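Local atomic coordinates of uncharacterized protein YycE (Bacillus subtilis, PDB entry 1TWU), a protein that is of unknown function but, as a member of the vicinal oxygen chelate superfamily, probably resembles glyoxalases and fosfomycin resistance proteins. Residues Pro111-Gly116 and Arg127-Asn132. Sequence-based numbering, arbitrary orientation.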
loop_
_atom_site.group_PDB
_atom_site.type_symbol
_atom_site.label_atom_id
_atom_site.label_comp_id
_atom_site.label_asym_id
_atom_site.label_seq_id
_atom_site.Cartn_x
_atom_site.Cartn_y
_atom_site.Cartn_z
ATOM N N PRO A 111 -16.360 -6.677 10.883
ATOM C CA PRO A 111 -16.517 -8.079 11.290
ATOM C C PRO A 111 -16.289 -9.033 10.116
ATOM O O PRO A 111 -16.126 -10.242 10.296
ATOM C CB PRO A 111 -17.948 -8.122 11.820
ATOM C CG PRO A 111 -18.636 -7.083 10.990
ATOM C CD PRO A 111 -17.638 -5.953 10.994
ATOM N N TYR A 112 -16.275 -8.461 8.915
ATOM C CA TYR A 112 -16.061 -9.212 7.686
ATOM C C TYR A 112 -14.706 -9.915 7.692
ATOM O O TYR A 112 -14.629 -11.127 7.478
ATOM C CB TYR A 112 -16.141 -8.274 6.478
ATOM C CG TYR A 112 -15.693 -8.917 5.189
ATOM C CD1 TYR A 112 -16.501 -9.842 4.528
ATOM C CD2 TYR A 112 -14.437 -8.642 4.658
ATOM C CE1 TYR A 112 -16.064 -10.481 3.368
ATOM C CE2 TYR A 112 -13.986 -9.275 3.502
ATOM C CZ TYR A 112 -14.802 -10.193 2.863
ATOM O OH TYR A 112 -14.346 -10.824 1.728
ATOM N N TRP A 113 -13.638 -9.157 7.931
ATOM C CA TRP A 113 -12.298 -9.732 7.950
ATOM C C TRP A 113 -12.139 -10.698 9.114
ATOM O O TRP A 113 -11.143 -11.418 9.215
ATOM C CB TRP A 113 -11.247 -8.627 8.040
ATOM C CG TRP A 113 -11.289 -7.691 6.886
ATOM C CD1 TRP A 113 -11.809 -6.432 6.873
ATOM C CD2 TRP A 113 -10.827 -7.950 5.555
ATOM N NE1 TRP A 113 -11.700 -5.887 5.614
ATOM C CE2 TRP A 113 -11.101 -6.799 4.785
ATOM C CE3 TRP A 113 -10.208 -9.045 4.938
ATOM C CZ2 TRP A 113 -10.780 -6.710 3.427
ATOM C CZ3 TRP A 113 -9.888 -8.956 3.586
ATOM C CH2 TRP A 113 -10.176 -7.794 2.847
ATOM N N SER A 114 -13.134 -10.705 9.993
ATOM C CA SER A 114 -13.129 -11.582 11.148
ATOM C C SER A 114 -13.599 -12.976 10.736
ATOM O O SER A 114 -13.326 -13.963 11.420
ATOM C CB SER A 114 -14.043 -11.016 12.228
ATOM O OG SER A 114 -14.013 -11.838 13.375
ATOM N N ASN A 115 -14.312 -13.046 9.614
ATOM C CA ASN A 115 -14.803 -14.319 9.095
ATOM C C ASN A 115 -13.722 -14.969 8.244
ATOM O O ASN A 115 -13.614 -14.690 7.051
ATOM C CB ASN A 115 -16.059 -14.131 8.229
ATOM C CG ASN A 115 -17.315 -13.860 9.051
ATOM O OD1 ASN A 115 -17.468 -14.366 10.168
ATOM N ND2 ASN A 115 -18.234 -13.075 8.486
ATOM N N GLY A 116 -12.923 -15.833 8.860
ATOM C CA GLY A 116 -11.874 -16.506 8.117
ATOM C C GLY A 116 -10.646 -15.656 7.859
ATOM O O GLY A 116 -9.915 -15.890 6.891
ATOM N N ARG A 127 -2.472 -2.545 10.054
ATOM C CA ARG A 127 -3.213 -3.800 10.168
ATOM C C ARG A 127 -2.848 -4.790 9.055
ATOM O O ARG A 127 -3.192 -4.595 7.888
ATOM C CB ARG A 127 -4.728 -3.529 10.136
ATOM C CG ARG A 127 -5.282 -2.696 11.301
ATOM C CD ARG A 127 -5.209 -3.449 12.612
ATOM N NE ARG A 127 -5.619 -2.647 13.766
ATOM C CZ ARG A 127 -6.854 -2.591 14.263
ATOM N NH1 ARG A 127 -7.840 -3.286 13.715
ATOM N NH2 ARG A 127 -7.095 -1.860 15.340
ATOM N N ILE A 128 -2.142 -5.852 9.425
ATOM C CA ILE A 128 -1.747 -6.871 8.462
ATOM C C ILE A 128 -2.776 -8.009 8.550
ATOM O O ILE A 128 -2.870 -8.721 9.557
ATOM C CB ILE A 128 -0.316 -7.407 8.761
ATOM C CG1 ILE A 128 0.636 -6.237 9.039
ATOM C CG2 ILE A 128 0.204 -8.213 7.572
ATOM C CD1 ILE A 128 0.674 -5.195 7.943
ATOM N N VAL A 129 -3.554 -8.171 7.489
ATOM C CA VAL A 129 -4.587 -9.192 7.464
ATOM C C VAL A 129 -4.232 -10.398 6.606
ATOM O O VAL A 129 -3.669 -10.276 5.518
ATOM C CB VAL A 129 -5.931 -8.594 6.965
ATOM C CG1 VAL A 129 -7.068 -9.604 7.141
ATOM C CG2 VAL A 129 -6.227 -7.314 7.722
ATOM N N PHE A 130 -4.557 -11.572 7.125
ATOM C CA PHE A 130 -4.334 -12.824 6.421
ATOM C C PHE A 130 -5.731 -13.429 6.247
ATOM O O PHE A 130 -6.337 -13.916 7.205
ATOM C CB PHE A 130 -3.420 -13.720 7.257
ATOM C CG PHE A 130 -2.068 -13.115 7.507
ATOM C CD1 PHE A 130 -1.019 -13.326 6.613
ATOM C CD2 PHE A 130 -1.859 -12.280 8.600
ATOM C CE1 PHE A 130 0.223 -12.711 6.803
ATOM C CE2 PHE A 130 -0.627 -11.661 8.801
ATOM C CZ PHE A 130 0.418 -11.876 7.899
ATOM N N MET A 131 -6.249 -13.352 5.024
ATOM C CA MET A 131 -7.582 -13.856 4.715
ATOM C C MET A 131 -7.526 -15.211 4.011
ATOM O O MET A 131 -6.806 -15.393 3.020
ATOM C CB MET A 131 -8.335 -12.828 3.856
ATOM C CG MET A 131 -9.789 -13.182 3.521
ATOM S SD MET A 131 -10.877 -13.499 4.937
ATOM C CE MET A 131 -10.774 -11.975 5.802
ATOM N N ASN A 132 -8.287 -16.164 4.540
ATOM C CA ASN A 132 -8.323 -17.506 3.979
ATOM C C ASN A 132 -9.201 -17.563 2.742
ATOM O O ASN A 132 -10.303 -18.102 2.784
ATOM C CB ASN A 132 -8.853 -18.501 5.012
ATOM C CG ASN A 132 -8.614 -19.943 4.604
ATOM O OD1 ASN A 132 -9.288 -20.855 5.082
ATOM N ND2 ASN A 132 -7.637 -20.158 3.728
#
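The indole of Trp113 meets the methyl of Met131 at its edge, near the ring plane, with Met131 CE 3.8 Å from Trp113 CZ3, while Val129 approaches obliquely, its CG1 lying 3.9 Å from Trp113 CE3. One face of the indole is taken by the neighbouring Tyr112, whose CD2 stands 3.7 Å above the centre of that ring; the Tyr112 ring, in turn, receives Trp113 NE1 in its plane, at its edge. The Val129 and Met131 side chains both cross Trp113 at about a right angle. Met131 reaches the indole by a folded route: CG starts anti to the backbone N (chi1 -176°), and bends at chi2 and chi3 carry SD close to Gly116 O before CE turns to the tryptophan. The same carbonyl accepts the backbone hydrogen bond from Asn132 N, 2.9 Å from Gly116 O and nearly straight, while Asn132 ND2 bonds to Val85 O. The contact illustrates how a short, weakly bonded helical turn is laid over strand 127-131 and its parallel neighbour 80-84 in the C-terminal half of this VOC fold: Trp113 also packs on Leu80, Val82 and Tyr84, whereas Phe130 turns away to Leu91 and Thr95 of helix 88-100.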